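Local coordinates for conserved hypothetical protein (Sulfolobus solfataricus, PDB 2FNA) that probably binds and hydrolyses ATP as an archaeal AAA+ ATPase, and is found with ADP bound, at residues Phe251-Asn256 with Asp260-Gln265; Pro243-Tyr248 with Lys271-Lys276. All coordinates share one frame; numbering follows the deposited sequence.

Contact 1 of 2, residues Phe251-Asn256 with Asp260-Gln265; sequences FIYLDN and DFAINQ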
# COMPACT_ATOMS: atom_id res chain seq x y z
N PHE A 251 -12.68 8.45 -15.71
CA PHE A 251 -13.90 8.87 -15.06
C PHE A 251 -14.25 10.31 -15.48
O PHE A 251 -15.38 10.58 -15.89
CB PHE A 251 -13.79 8.76 -13.53
CG PHE A 251 -15.08 9.15 -12.83
CD1 PHE A 251 -15.42 10.48 -12.68
CD2 PHE A 251 -15.95 8.19 -12.36
CE1 PHE A 251 -16.63 10.87 -12.10
CE2 PHE A 251 -17.15 8.56 -11.77
CZ PHE A 251 -17.49 9.91 -11.63
N ILE A 252 -13.28 11.22 -15.38
CA ILE A 252 -13.51 12.61 -15.71
C ILE A 252 -13.87 12.78 -17.17
O ILE A 252 -14.78 13.54 -17.50
CB ILE A 252 -12.29 13.53 -15.38
CG1 ILE A 252 -11.97 13.50 -13.89
CG2 ILE A 252 -12.58 14.95 -15.80
CD1 ILE A 252 -13.10 13.90 -13.00
N TYR A 253 -13.16 12.09 -18.07
CA TYR A 253 -13.49 12.22 -19.49
C TYR A 253 -14.91 11.74 -19.79
O TYR A 253 -15.60 12.30 -20.59
CB TYR A 253 -12.50 11.46 -20.38
CG TYR A 253 -12.82 11.72 -21.84
CD1 TYR A 253 -12.33 12.83 -22.48
CD2 TYR A 253 -13.66 10.85 -22.56
CE1 TYR A 253 -12.66 13.11 -23.81
CE2 TYR A 253 -13.96 11.10 -23.88
CZ TYR A 253 -13.46 12.23 -24.50
OH TYR A 253 -13.77 12.50 -25.81
N LEU A 254 -15.34 10.67 -19.14
CA LEU A 254 -16.71 10.20 -19.32
C LEU A 254 -17.70 11.22 -18.82
O LEU A 254 -18.78 11.41 -19.37
CB LEU A 254 -16.90 8.86 -18.60
CG LEU A 254 -16.30 7.61 -19.25
CD1 LEU A 254 -16.76 6.39 -18.49
CD2 LEU A 254 -16.67 7.47 -20.70
N ASP A 255 -17.30 11.93 -17.79
CA ASP A 255 -18.19 12.86 -17.17
C ASP A 255 -18.31 14.14 -17.97
O ASP A 255 -19.35 14.77 -17.96
CB ASP A 255 -17.71 13.19 -15.76
CG ASP A 255 -18.76 13.90 -14.97
OD1 ASP A 255 -19.91 13.40 -14.94
OD2 ASP A 255 -18.43 14.98 -14.43
N ASN A 256 -17.23 14.54 -18.63
CA ASN A 256 -17.24 15.81 -19.30
C ASN A 256 -16.95 15.79 -20.83
O ASN A 256 -17.35 16.70 -21.53
CB ASN A 256 -16.32 16.74 -18.52
CG ASN A 256 -15.14 17.14 -19.30
OD1 ASN A 256 -14.29 16.29 -19.65
ND2 ASN A 256 -15.08 18.43 -19.66
N ASP A 260 -8.89 18.02 -22.99
CA ASP A 260 -7.92 18.87 -22.29
C ASP A 260 -8.34 19.12 -20.88
O ASP A 260 -7.50 19.22 -19.98
CB ASP A 260 -7.76 20.23 -22.96
CG ASP A 260 -7.11 20.16 -24.32
OD1 ASP A 260 -6.55 19.10 -24.69
OD2 ASP A 260 -7.15 21.20 -25.02
N PHE A 261 -9.64 19.31 -20.68
CA PHE A 261 -10.19 19.44 -19.35
C PHE A 261 -9.92 18.18 -18.52
O PHE A 261 -9.44 18.30 -17.40
CB PHE A 261 -11.68 19.76 -19.40
CG PHE A 261 -12.34 19.85 -18.04
CD1 PHE A 261 -12.38 21.05 -17.35
CD2 PHE A 261 -12.96 18.73 -17.48
CE1 PHE A 261 -12.99 21.14 -16.12
CE2 PHE A 261 -13.59 18.81 -16.25
CZ PHE A 261 -13.60 20.02 -15.57
N ALA A 262 -10.21 17.00 -19.05
CA ALA A 262 -9.99 15.74 -18.31
C ALA A 262 -8.53 15.47 -17.96
O ALA A 262 -8.23 14.98 -16.87
CB ALA A 262 -10.58 14.55 -19.05
N ILE A 263 -7.62 15.78 -18.88
CA ILE A 263 -6.19 15.70 -18.59
C ILE A 263 -5.74 16.68 -17.52
O ILE A 263 -5.02 16.28 -16.60
CB ILE A 263 -5.34 15.91 -19.86
CG1 ILE A 263 -5.41 14.62 -20.68
CG2 ILE A 263 -3.86 16.25 -19.49
CD1 ILE A 263 -4.80 14.71 -22.03
N ASN A 264 -6.13 17.96 -17.67
CA ASN A 264 -5.70 18.98 -16.74
C ASN A 264 -6.27 18.72 -15.35
O ASN A 264 -5.57 18.88 -14.36
CB ASN A 264 -6.10 20.38 -17.24
CG ASN A 264 -5.24 20.86 -18.41
OD1 ASN A 264 -4.04 20.56 -18.48
ND2 ASN A 264 -5.85 21.60 -19.32
N GLN A 265 -7.52 18.31 -15.28
CA GLN A 265 -8.11 17.98 -13.99
C GLN A 265 -7.38 16.80 -13.30
O GLN A 265 -7.18 16.80 -12.07
CB GLN A 265 -9.60 17.67 -14.13
CG GLN A 265 -10.26 17.32 -12.81
CD GLN A 265 -11.74 17.62 -12.80
OE1 GLN A 265 -12.25 18.37 -13.63
NE2 GLN A 265 -12.45 17.04 -11.83
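Ile252 projects from the helix ending at Asn256 against Ala262 and Gln265 of the facing helix. Its CB stands 4.2 Å from Ala262 CB. From there the side chain divides: CG1 sits beside the backbone N (chi1 -61°), which places CG2 opposite that N and aims it across the gap. CG2 packs 3.7 Å from Ala262 CA and also reaches the Phe261 ring obliquely, at CE2. Beyond CG1, CD1 ends 3.4 Å from Gln265 NE2, where the two side chains cross at about a right angle; this is packing rather than a polar bond.

The segments form the turn end of a helical hairpin, helix 243-256 followed at once by helix 259-282: their local axes approach to 8.6 Å with directions 145° apart. The small Ala262 is consistent with such proximity, its CB lying 3.7 Å from Tyr253 N and near the plane of the Tyr253 ring, at its edge. That ring in turn meets Phe229 edge-to-face.

Nearer the turn, the Asn256 amide leans against Phe261, its plane tilted 40° from the ring, and ND2 lies 3.1 Å from Phe261 CD2, a tight approach. OD1 accepts a hydrogen bond from Asn258 N in the connection, an arrangement that meets the definition of an Asx turn and fixes the amide although chi1 is well off a staggered value. With an alanine here, Asn258 N would probably lose its side-chain acceptor and the Phe261 ring the amide that packs at CD2. Asn258 OD1, for its part, accepts from Phe261 N at the start of the second helix.

Contact 2 of 2, residues Pro243-Tyr248 with Lys271-Lys276; sequences PGWLTY and KKLILK. With ADP (adenosine-5'-diphosphate), chain D.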
# COMPACT_ATOMS: atom_id res chain seq x y z
N PRO A 243 -2.15 3.01 -12.74
CA PRO A 243 -3.57 2.74 -12.98
C PRO A 243 -4.55 3.73 -12.36
O PRO A 243 -5.56 4.06 -12.99
CB PRO A 243 -3.76 1.33 -12.40
CG PRO A 243 -2.44 0.68 -12.56
CD PRO A 243 -1.44 1.82 -12.27
N GLY A 244 -4.27 4.14 -11.13
CA GLY A 244 -5.12 5.07 -10.41
C GLY A 244 -5.32 6.39 -11.13
O GLY A 244 -6.42 6.95 -11.11
N TRP A 245 -4.26 6.90 -11.78
CA TRP A 245 -4.40 8.18 -12.47
C TRP A 245 -5.18 8.00 -13.79
O TRP A 245 -5.97 8.86 -14.20
CB TRP A 245 -3.06 8.79 -12.80
CG TRP A 245 -2.13 9.09 -11.67
CD1 TRP A 245 -0.82 8.91 -11.69
CD2 TRP A 245 -2.44 9.67 -10.38
NE1 TRP A 245 -0.25 9.32 -10.53
CE2 TRP A 245 -1.22 9.79 -9.70
CE3 TRP A 245 -3.61 10.11 -9.75
CZ2 TRP A 245 -1.13 10.32 -8.41
CZ3 TRP A 245 -3.51 10.64 -8.46
CH2 TRP A 245 -2.29 10.74 -7.81
N LEU A 246 -4.94 6.88 -14.47
CA LEU A 246 -5.65 6.57 -15.72
C LEU A 246 -7.14 6.36 -15.47
O LEU A 246 -7.98 6.75 -16.29
CB LEU A 246 -5.04 5.31 -16.35
CG LEU A 246 -3.65 5.56 -16.97
CD1 LEU A 246 -3.06 4.28 -17.40
CD2 LEU A 246 -3.73 6.50 -18.16
N THR A 247 -7.45 5.73 -14.33
CA THR A 247 -8.83 5.53 -13.87
C THR A 247 -9.57 6.86 -13.64
O THR A 247 -10.70 6.99 -14.08
CB THR A 247 -8.84 4.73 -12.55
OG1 THR A 247 -8.19 3.47 -12.75
CG2 THR A 247 -10.27 4.43 -12.02
N TYR A 248 -8.95 7.77 -12.90
CA TYR A 248 -9.51 9.09 -12.65
C TYR A 248 -9.74 9.83 -13.98
O TYR A 248 -10.81 10.30 -14.20
CB TYR A 248 -8.55 9.90 -11.78
CG TYR A 248 -9.13 11.18 -11.23
CD1 TYR A 248 -9.86 11.17 -10.05
CD2 TYR A 248 -8.94 12.41 -11.87
CE1 TYR A 248 -10.41 12.35 -9.52
CE2 TYR A 248 -9.48 13.58 -11.35
CZ TYR A 248 -10.21 13.55 -10.18
OH TYR A 248 -10.79 14.73 -9.63
N LYS A 271 -1.28 16.17 -8.63
CA LYS A 271 -0.29 17.04 -7.98
C LYS A 271 -0.65 17.32 -6.53
O LYS A 271 0.19 17.28 -5.65
CB LYS A 271 -0.12 18.36 -8.74
CG LYS A 271 0.63 18.22 -10.04
CD LYS A 271 0.75 19.58 -10.79
CE LYS A 271 -0.25 19.71 -11.95
NZ LYS A 271 -0.24 21.09 -12.51
N LYS A 272 -1.92 17.60 -6.28
CA LYS A 272 -2.42 17.87 -4.92
C LYS A 272 -2.23 16.65 -4.04
O LYS A 272 -1.70 16.73 -2.91
CB LYS A 272 -3.89 18.26 -4.96
CG LYS A 272 -4.15 19.77 -4.94
CD LYS A 272 -5.65 20.07 -5.07
N LEU A 273 -2.67 15.50 -4.54
CA LEU A 273 -2.52 14.28 -3.78
C LEU A 273 -1.06 13.91 -3.54
O LEU A 273 -0.68 13.63 -2.42
CB LEU A 273 -3.30 13.15 -4.43
CG LEU A 273 -3.41 11.87 -3.60
CD1 LEU A 273 -3.99 12.14 -2.24
CD2 LEU A 273 -4.29 10.87 -4.38
N ILE A 274 -0.22 13.97 -4.56
CA ILE A 274 1.20 13.67 -4.38
C ILE A 274 1.87 14.56 -3.33
O ILE A 274 2.62 14.08 -2.49
CB ILE A 274 1.96 13.73 -5.71
CG1 ILE A 274 1.55 12.55 -6.59
CG2 ILE A 274 3.50 13.78 -5.49
CD1 ILE A 274 1.67 12.77 -8.06
N LEU A 275 1.61 15.86 -3.38
CA LEU A 275 2.25 16.80 -2.45
C LEU A 275 1.72 16.65 -1.01
O LEU A 275 2.45 16.90 -0.05
CB LEU A 275 2.04 18.24 -2.94
CG LEU A 275 2.78 18.63 -4.23
CD1 LEU A 275 2.45 20.05 -4.66
CD2 LEU A 275 4.25 18.47 -4.08
N LYS A 276 0.47 16.23 -0.86
CA LYS A 276 -0.05 15.90 0.45
C LYS A 276 0.66 14.66 1.02
O LYS A 276 1.00 14.61 2.20
CB LYS A 276 -1.55 15.67 0.39
CG LYS A 276 -2.20 15.62 1.77
CD LYS A 276 -3.49 14.87 1.77
CE LYS A 276 -4.23 15.07 3.07
NZ LYS A 276 -3.29 15.02 4.25
PB ADP D . -3.28 0.77 -4.28
O1B ADP D . -2.20 -0.00 -4.95
O2B ADP D . -2.86 2.21 -4.00
O3B ADP D . -3.98 0.11 -3.14
PA ADP D . -6.00 0.83 -5.43
O1A ADP D . -6.54 -0.56 -5.38
O2A ADP D . -6.50 1.66 -4.32
O3A ADP D . -4.38 0.96 -5.51
O5' ADP D . -6.31 1.38 -6.89
C5' ADP D . -6.12 2.76 -7.26
C4' ADP D . -7.22 3.20 -8.22
O4' ADP D . -7.04 2.65 -9.51
C3' ADP D . -8.60 2.78 -7.81
O3' ADP D . -9.52 3.75 -8.36
C2' ADP D . -8.82 1.47 -8.54
O2' ADP D . -10.20 1.21 -8.80
C1' ADP D . -8.09 1.76 -9.83
N9 ADP D . -7.45 0.61 -10.46
C8 ADP D . -6.18 0.20 -10.26
N7 ADP D . -5.89 -0.84 -11.04
C5 ADP D . -7.01 -1.13 -11.75
C6 ADP D . -7.42 -2.11 -12.78
N6 ADP D . -6.55 -3.05 -13.21
N1 ADP D . -8.68 -2.04 -13.29
C2 ADP D . -9.56 -1.10 -12.89
N3 ADP D . -9.26 -0.17 -11.97
C4 ADP D . -8.03 -0.14 -11.39
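In the helical region following the P-loop core, which probably corresponds to the helical lid of AAA+ ATPases, Trp245 bridges the helix beside the nucleotide and the long helix 259-282 by touching Leu273 and Ile274. The backbones are well separated, the nearest CA pair, Trp245 and Lys271, being 10.7 Å apart, so the indole spans the distance. Its six-membered ring makes both contacts: CZ2 lies 3.7 Å from Ile274 CD1, and CH2 lies 4.0 Å from Leu273 CD2. Both methyls approach obliquely. With Leu273 CG anti to the backbone N (chi1 -171°) and chi2 at 55°, CD2 is the methyl that reaches the indole. On the pyrrole ring, next to the CZ2 side, Trp245 NE1 is hydrogen-bonded to Glu349 OE2, just ahead of helix 350-355.

The same turn of helix lines the ADP pocket. Pro243 CB packs 3.3 Å from ADP N7, and Gly244 CA comes within 3.2 Å of ADP O4', where a side chain would be crowded by the ribose C5'. Pro243 O accepts from both Thr247 N and Thr247 OG1; the hydroxyl, 2.7 Å from that oxygen and 44° out of the carbonyl plane, is thereby fixed with OG1 3.4 Å from ADP C1'.

How the contacts relate
From the N terminus, the chain first builds the P-loop core, whose Arg40 later meets both Trp245 and Leu273. It then enters helix 243-256 at the ADP pocket, opening the loop that contact 2 closes 23 residues further on, between 248 and 271. Within that loop lies the shorter one of contact 1, which spans only the turn from 256 to 260; the two nest without crossing. Both join the same pair of helices, contact 1 at the hairpin turn and contact 2 near the nucleotide, their centres 13 Å apart. They meet where Gln265 NE2 packs 3.6 Å from Tyr248 OH, while contact 2 also reaches the C-terminal helix 350-355.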